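Local coordinates for protein ACDH-11, isoform b (PDB 4Y9J) that belongs to the acyl-CoA dehydrogenase family and binds flavin-adenine dinucleotide within an assembly of four chains, at residues P121-A130 with F373-A384. Sequence-based numbering, arbitrary orientation.
Sequences PFVRRIHQVA and FEAARLLGLSEA
Pro121, Phe122 and Arg125 meet Gly380 and Glu383 where a helix of the N-terminal helical domain crosses one of the C-terminal domain of this acyl-CoA dehydrogenase fold. Segments 121-130 and 373-383 run roughly antiparallel, at 146°, and their axes approach to 7.2 Å. Gly380 has no side chain, which lets its CA come within 3.6 Å of Phe122 CA, and its O lies against Pro121 CB. Beside it, Pro121 CG rests on Ala384 CB at 3.8 Å.

Arg125 is a knob in the hole formed by Ala376, Leu379, Gly380 and Glu383. The bend at chi2 (-65°) turns the Arg125 chain past Leu379 and brings the guanidinium side-on to the Glu383 carboxylate. Arg125 NE donates to Glu383 OE1 at 2.8 Å, and Arg125 NH2 to Glu383 OE2 at 2.9 Å. Both oxygens use their syn lone pairs, although the two planes are 33° apart. Leu379 CD2 lies over one guanidinium face. Arg125 NH1 points to Gln128 OE1, 2.6 Å away, and also pairs with Asp150. Glu383 OE2 has a second cation in Lys154, and a water links OE1 to Arg124 NH2.

Toward the other end the contact is apolar. The Phe373 ring turns its edge to Ile126 O and Ala130 CA, with Phe373 CZ 3.8 Å from Ala130 CA. Val129 CG2 packs on Ala376 CB. Helix 34-41 adds Leu41 against both Ile126 and Phe373.

The buried Arg125 is thus held by two carboxylates and an amide oxygen, which fix its rotation. The cations around Glu383 would be expected to keep it ionised. The salt bridge and the apolar contacts together join the two helical domains.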
ATOM      1  N   PRO B 121     -42.779  23.229  -8.957  1.00 62.99           N
ATOM      2  CA  PRO B 121     -42.067  21.946  -9.105  1.00 61.21           C
ATOM      3  C   PRO B 121     -41.443  21.657 -10.466  1.00 62.88           C
ATOM      4  O   PRO B 121     -40.360  21.015 -10.549  1.00 59.71           O
ATOM      5  CB  PRO B 121     -43.140  20.922  -8.769  1.00 62.67           C
ATOM      6  CG  PRO B 121     -44.043  21.624  -7.834  1.00 63.10           C
ATOM      7  CD  PRO B 121     -44.071  23.071  -8.265  1.00 64.52           C
ATOM      8  N   PHE B 122     -42.069  22.134 -11.541  1.00 68.92           N
ATOM      9  CA  PHE B 122     -41.510  21.852 -12.877  1.00 69.57           C
ATOM     10  C   PHE B 122     -40.170  22.594 -13.010  1.00 62.65           C
ATOM     11  O   PHE B 122     -39.220  22.073 -13.569  1.00 61.67           O
ATOM     12  CB  PHE B 122     -42.573  22.151 -13.982  1.00 78.55           C
ATOM     13  CG  PHE B 122     -42.099  23.016 -15.110  1.00 75.02           C
ATOM     14  CD1 PHE B 122     -42.083  24.381 -14.973  1.00 84.00           C
ATOM     15  CD2 PHE B 122     -41.750  22.475 -16.298  1.00 75.36           C
ATOM     16  CE1 PHE B 122     -41.679  25.195 -16.009  1.00 85.48           C
ATOM     17  CE2 PHE B 122     -41.354  23.275 -17.343  1.00 75.73           C
ATOM     18  CZ  PHE B 122     -41.272  24.624 -17.180  1.00 77.55           C
ATOM     19  N   VAL B 123     -40.103  23.803 -12.442  1.00 61.33           N
ATOM     20  CA  VAL B 123     -38.896  24.608 -12.526  1.00 58.09           C
ATOM     21  C   VAL B 123     -37.795  23.950 -11.708  1.00 53.84           C
ATOM     22  O   VAL B 123     -36.670  23.831 -12.126  1.00 50.67           O
ATOM     23  CB  VAL B 123     -39.159  26.047 -12.017  1.00 60.83           C
ATOM     24  CG1 VAL B 123     -37.872  26.800 -11.676  1.00 59.07           C
ATOM     25  CG2 VAL B 123     -39.989  26.809 -13.053  1.00 64.84           C
ATOM     26  N   ARG B 124     -38.127  23.612 -10.486  1.00 52.18           N
ATOM     27  CA  ARG B 124     -37.107  23.197  -9.600  1.00 52.49           C
ATOM     28  C   ARG B 124     -36.490  21.861  -9.973  1.00 48.32           C
ATOM     29  O   ARG B 124     -35.322  21.666  -9.706  1.00 46.18           O
ATOM     30  CB  ARG B 124     -37.611  23.300  -8.191  1.00 53.56           C
ATOM     31  CG  ARG B 124     -38.501  22.193  -7.737  1.00 52.82           C
ATOM     32  CD  ARG B 124     -39.282  22.674  -6.511  1.00 51.72           C
ATOM     33  NE  ARG B 124     -39.996  21.505  -6.024  1.00 52.28           N
ATOM     34  CZ  ARG B 124     -41.153  21.508  -5.386  1.00 55.29           C
ATOM     35  NH1 ARG B 124     -41.753  22.639  -5.100  1.00 55.27           N
ATOM     36  NH2 ARG B 124     -41.723  20.358  -5.080  1.00 55.34           N
ATOM     37  N   ARG B 125     -37.199  20.972 -10.676  1.00 46.47           N
ATOM     38  CA  ARG B 125     -36.585  19.728 -11.061  1.00 45.37           C
ATOM     39  C   ARG B 125     -35.657  19.973 -12.237  1.00 44.71           C
ATOM     40  O   ARG B 125     -34.612  19.344 -12.337  1.00 39.98           O
ATOM     41  CB  ARG B 125     -37.604  18.613 -11.362  1.00 46.72           C
ATOM     42  CG  ARG B 125     -38.291  18.009 -10.136  1.00 45.67           C
ATOM     43  CD  ARG B 125     -37.305  17.273  -9.214  1.00 44.69           C
ATOM     44  NE  ARG B 125     -37.965  16.366  -8.291  1.00 43.29           N
ATOM     45  CZ  ARG B 125     -37.362  15.616  -7.377  1.00 43.35           C
ATOM     46  NH1 ARG B 125     -36.034  15.694  -7.177  1.00 44.13           N
ATOM     47  NH2 ARG B 125     -38.103  14.806  -6.639  1.00 43.22           N
ATOM     48  N   ILE B 126     -36.020  20.935 -13.075  1.00 46.26           N
ATOM     49  CA  ILE B 126     -35.141  21.290 -14.186  1.00 47.32           C
ATOM     50  C   ILE B 126     -33.848  21.901 -13.624  1.00 44.98           C
ATOM     51  O   ILE B 126     -32.758  21.522 -14.019  1.00 43.17           O
ATOM     52  CB  ILE B 126     -35.859  22.205 -15.230  1.00 50.57           C
ATOM     53  CG1 ILE B 126     -36.910  21.360 -15.967  1.00 52.03           C
ATOM     54  CG2 ILE B 126     -34.861  22.741 -16.235  1.00 51.55           C
ATOM     55  CD1 ILE B 126     -37.946  22.154 -16.740  1.00 56.98           C
ATOM     56  N   HIS B 127     -33.992  22.825 -12.681  1.00 44.76           N
ATOM     57  CA  HIS B 127     -32.863  23.462 -12.065  1.00 43.95           C
ATOM     58  C   HIS B 127     -31.978  22.353 -11.413  1.00 42.43           C
ATOM     59  O   HIS B 127     -30.803  22.270 -11.685  1.00 39.77           O
ATOM     60  CB  HIS B 127     -33.376  24.471 -11.039  1.00 45.06           C
ATOM     61  CG  HIS B 127     -32.321  25.230 -10.308  1.00 43.60           C
ATOM     62  ND1 HIS B 127     -32.631  26.229  -9.419  1.00 45.81           N
ATOM     63  CD2 HIS B 127     -30.972  25.187 -10.373  1.00 42.93           C
ATOM     64  CE1 HIS B 127     -31.521  26.753  -8.934  1.00 46.65           C
ATOM     65  NE2 HIS B 127     -30.498  26.118  -9.488  1.00 45.27           N
ATOM     66  N   GLN B 128     -32.607  21.487 -10.643  1.00 40.95           N
ATOM     67  CA  GLN B 128     -31.938  20.448  -9.897  1.00 40.62           C
ATOM     68  C   GLN B 128     -31.223  19.506 -10.774  1.00 37.87           C
ATOM     69  O   GLN B 128     -30.023  19.183 -10.531  1.00 38.97           O
ATOM     70  CB  GLN B 128     -32.919  19.696  -9.004  1.00 40.50           C
ATOM     71  CG  GLN B 128     -32.241  18.698  -8.077  1.00 40.26           C
ATOM     72  CD  GLN B 128     -33.119  17.573  -7.606  1.00 41.74           C
ATOM     73  OE1 GLN B 128     -34.184  17.292  -8.168  1.00 41.08           O
ATOM     74  NE2 GLN B 128     -32.640  16.877  -6.582  1.00 41.58           N
ATOM     75  N   VAL B 129     -31.892  19.021 -11.816  1.00 38.95           N
ATOM     76  CA  VAL B 129     -31.246  18.137 -12.760  1.00 38.54           C
ATOM     77  C   VAL B 129     -30.024  18.755 -13.476  1.00 37.19           C
ATOM     78  O   VAL B 129     -29.000  18.116 -13.607  1.00 35.42           O
ATOM     79  CB  VAL B 129     -32.281  17.488 -13.744  1.00 40.62           C
ATOM     80  CG1 VAL B 129     -31.592  16.775 -14.871  1.00 40.48           C
ATOM     81  CG2 VAL B 129     -33.113  16.471 -12.988  1.00 42.64           C
ATOM     82  N   ALA B 130     -30.117  20.021 -13.868  1.00 40.94           N
ATOM     83  CA  ALA B 130     -28.972  20.738 -14.481  1.00 40.95           C
ATOM     84  C   ALA B 130     -27.787  20.857 -13.494  1.00 39.20           C
ATOM     85  O   ALA B 130     -26.615  20.679 -13.847  1.00 37.96           O
ATOM     86  CB  ALA B 130     -29.447  22.156 -14.908  1.00 42.45           C
ATOM     87  N   PHE B 373     -33.772  16.005 -20.031  1.00 40.09           N
ATOM     88  CA  PHE B 373     -34.533  17.192 -19.625  1.00 43.38           C
ATOM     89  C   PHE B 373     -36.045  17.041 -19.848  1.00 45.09           C
ATOM     90  O   PHE B 373     -36.808  17.568 -19.081  1.00 47.01           O
ATOM     91  CB  PHE B 373     -33.918  18.477 -20.220  1.00 45.19           C
ATOM     92  CG  PHE B 373     -32.775  18.939 -19.404  1.00 45.23           C
ATOM     93  CD1 PHE B 373     -33.007  19.611 -18.207  1.00 46.70           C
ATOM     94  CD2 PHE B 373     -31.479  18.586 -19.731  1.00 48.17           C
ATOM     95  CE1 PHE B 373     -31.952  19.947 -17.351  1.00 46.47           C
ATOM     96  CE2 PHE B 373     -30.418  18.903 -18.872  1.00 46.34           C
ATOM     97  CZ  PHE B 373     -30.661  19.594 -17.692  1.00 46.88           C
ATOM     98  N   GLU B 374     -36.457  16.234 -20.825  1.00 45.80           N
ATOM     99  CA  GLU B 374     -37.871  15.850 -20.961  1.00 45.35           C
ATOM    100  C   GLU B 374     -38.300  15.014 -19.740  1.00 43.71           C
ATOM    101  O   GLU B 374     -39.368  15.210 -19.198  1.00 44.05           O
ATOM    102  CB  GLU B 374     -38.082  15.034 -22.243  1.00 46.96           C
ATOM    103  CG  GLU B 374     -39.466  14.372 -22.368  1.00 47.82           C
ATOM    104  CD  GLU B 374     -40.552  15.319 -22.804  1.00 52.14           C
ATOM    105  OE1 GLU B 374     -40.301  16.540 -22.823  1.00 53.53           O
ATOM    106  OE2 GLU B 374     -41.670  14.842 -23.094  1.00 50.79           O
ATOM    107  N   ALA B 375     -37.435  14.118 -19.264  1.00 42.25           N
ATOM    108  CA  ALA B 375     -37.737  13.403 -17.982  1.00 42.66           C
ATOM    109  C   ALA B 375     -37.857  14.369 -16.750  1.00 42.82           C
ATOM    110  O   ALA B 375     -38.750  14.223 -15.943  1.00 45.62           O
ATOM    111  CB  ALA B 375     -36.715  12.302 -17.753  1.00 40.50           C
ATOM    112  N   ALA B 376     -36.948  15.330 -16.623  1.00 42.49           N
ATOM    113  CA  ALA B 376     -36.959  16.334 -15.559  1.00 43.00           C
ATOM    114  C   ALA B 376     -38.234  17.175 -15.617  1.00 44.08           C
ATOM    115  O   ALA B 376     -38.859  17.413 -14.597  1.00 45.65           O
ATOM    116  CB  ALA B 376     -35.761  17.256 -15.695  1.00 41.47           C
ATOM    117  N   ARG B 377     -38.572  17.624 -16.821  1.00 47.78           N
ATOM    118  CA  ARG B 377     -39.858  18.345 -17.093  1.00 47.89           C
ATOM    119  C   ARG B 377     -41.041  17.540 -16.645  1.00 48.15           C
ATOM    120  O   ARG B 377     -41.895  18.050 -15.898  1.00 50.42           O
ATOM    121  CB  ARG B 377     -39.998  18.660 -18.575  1.00 52.25           C
ATOM    122  CG  ARG B 377     -41.158  19.523 -18.945  1.00 54.74           C
ATOM    123  CD  ARG B 377     -41.307  19.719 -20.453  1.00 55.80           C
ATOM    124  NE  ARG B 377     -41.800  18.515 -21.128  1.00 55.99           N
ATOM    125  CZ  ARG B 377     -43.061  18.211 -21.308  1.00 58.06           C
ATOM    126  NH1 ARG B 377     -44.005  19.034 -20.866  1.00 59.96           N
ATOM    127  NH2 ARG B 377     -43.398  17.091 -21.902  1.00 57.64           N
ATOM    128  N   LEU B 378     -41.118  16.299 -17.092  1.00 46.32           N
ATOM    129  CA  LEU B 378     -42.248  15.398 -16.779  1.00 49.11           C
ATOM    130  C   LEU B 378     -42.313  15.058 -15.282  1.00 47.52           C
ATOM    131  O   LEU B 378     -43.409  14.922 -14.724  1.00 48.28           O
ATOM    132  CB  LEU B 378     -42.174  14.074 -17.562  1.00 48.21           C
ATOM    133  CG  LEU B 378     -42.375  14.212 -19.079  1.00 50.44           C
ATOM    134  CD1 LEU B 378     -41.890  12.932 -19.763  1.00 50.99           C
ATOM    135  CD2 LEU B 378     -43.802  14.521 -19.404  1.00 55.10           C
ATOM    136  N   LEU B 379     -41.161  15.008 -14.627  1.00 44.77           N
ATOM    137  CA  LEU B 379     -41.136  14.712 -13.188  1.00 45.75           C
ATOM    138  C   LEU B 379     -41.717  15.883 -12.437  1.00 46.96           C
ATOM    139  O   LEU B 379     -42.538  15.740 -11.523  1.00 48.07           O
ATOM    140  CB  LEU B 379     -39.714  14.421 -12.710  1.00 45.46           C
ATOM    141  CG  LEU B 379     -39.525  14.146 -11.209  1.00 45.71           C
ATOM    142  CD1 LEU B 379     -40.324  12.931 -10.777  1.00 48.13           C
ATOM    143  CD2 LEU B 379     -38.050  13.979 -10.863  1.00 44.73           C
ATOM    144  N   GLY B 380     -41.254  17.069 -12.800  1.00 48.39           N
ATOM    145  CA  GLY B 380     -41.752  18.292 -12.188  1.00 50.74           C
ATOM    146  C   GLY B 380     -43.250  18.477 -12.342  1.00 53.64           C
ATOM    147  O   GLY B 380     -43.967  18.776 -11.344  1.00 53.85           O
ATOM    148  N   LEU B 381     -43.759  18.305 -13.573  1.00 54.06           N
ATOM    149  CA  LEU B 381     -45.209  18.377 -13.823  1.00 55.21           C
ATOM    150  C   LEU B 381     -45.986  17.376 -12.968  1.00 54.58           C
ATOM    151  O   LEU B 381     -47.009  17.728 -12.361  1.00 56.46           O
ATOM    152  CB  LEU B 381     -45.506  18.170 -15.282  1.00 60.00           C
ATOM    153  CG  LEU B 381     -45.122  19.270 -16.261  1.00 61.39           C
ATOM    154  CD1 LEU B 381     -45.375  18.738 -17.663  1.00 63.00           C
ATOM    155  CD2 LEU B 381     -45.937  20.519 -16.042  1.00 65.25           C
ATOM    156  N   SER B 382     -45.450  16.184 -12.775  1.00 51.98           N
ATOM    157  CA  SER B 382     -46.140  15.200 -11.967  1.00 53.82           C
ATOM    158  C   SER B 382     -46.203  15.565 -10.471  1.00 54.41           C
ATOM    159  O   SER B 382     -47.248  15.451  -9.799  1.00 56.21           O
ATOM    160  CB  SER B 382     -45.393  13.901 -12.098  1.00 55.38           C
ATOM    161  OG  SER B 382     -46.079  12.953 -11.342  1.00 59.80           O
ATOM    162  N   GLU B 383     -45.103  16.087  -9.973  1.00 50.91           N
ATOM    163  CA  GLU B 383     -45.055  16.613  -8.617  1.00 52.87           C
ATOM    164  C   GLU B 383     -45.890  17.879  -8.393  1.00 54.23           C
ATOM    165  O   GLU B 383     -46.276  18.167  -7.273  1.00 57.83           O
ATOM    166  CB  GLU B 383     -43.577  16.835  -8.204  1.00 51.57           C
ATOM    167  CG  GLU B 383     -42.838  15.509  -8.236  1.00 52.85           C
ATOM    168  CD  GLU B 383     -41.362  15.592  -7.910  1.00 52.37           C
ATOM    169  OE1 GLU B 383     -40.756  16.670  -8.075  1.00 51.37           O
ATOM    170  OE2 GLU B 383     -40.816  14.533  -7.558  1.00 52.61           O
ATOM    171  N   ALA B 384     -46.156  18.663  -9.423  1.00 55.33           N
ATOM    172  CA  ALA B 384     -47.073  19.787  -9.305  1.00 62.18           C
ATOM    173  C   ALA B 384     -48.557  19.421  -9.422  1.00 62.76           C
ATOM    174  O   ALA B 384     -49.427  20.281  -9.277  1.00 61.23           O
ATOM    175  CB  ALA B 384     -46.725  20.800 -10.356  1.00 64.68           C
TER
HETATM  176  O   HOH W   1     -40.361  17.842  -5.907  1.00 46.13           O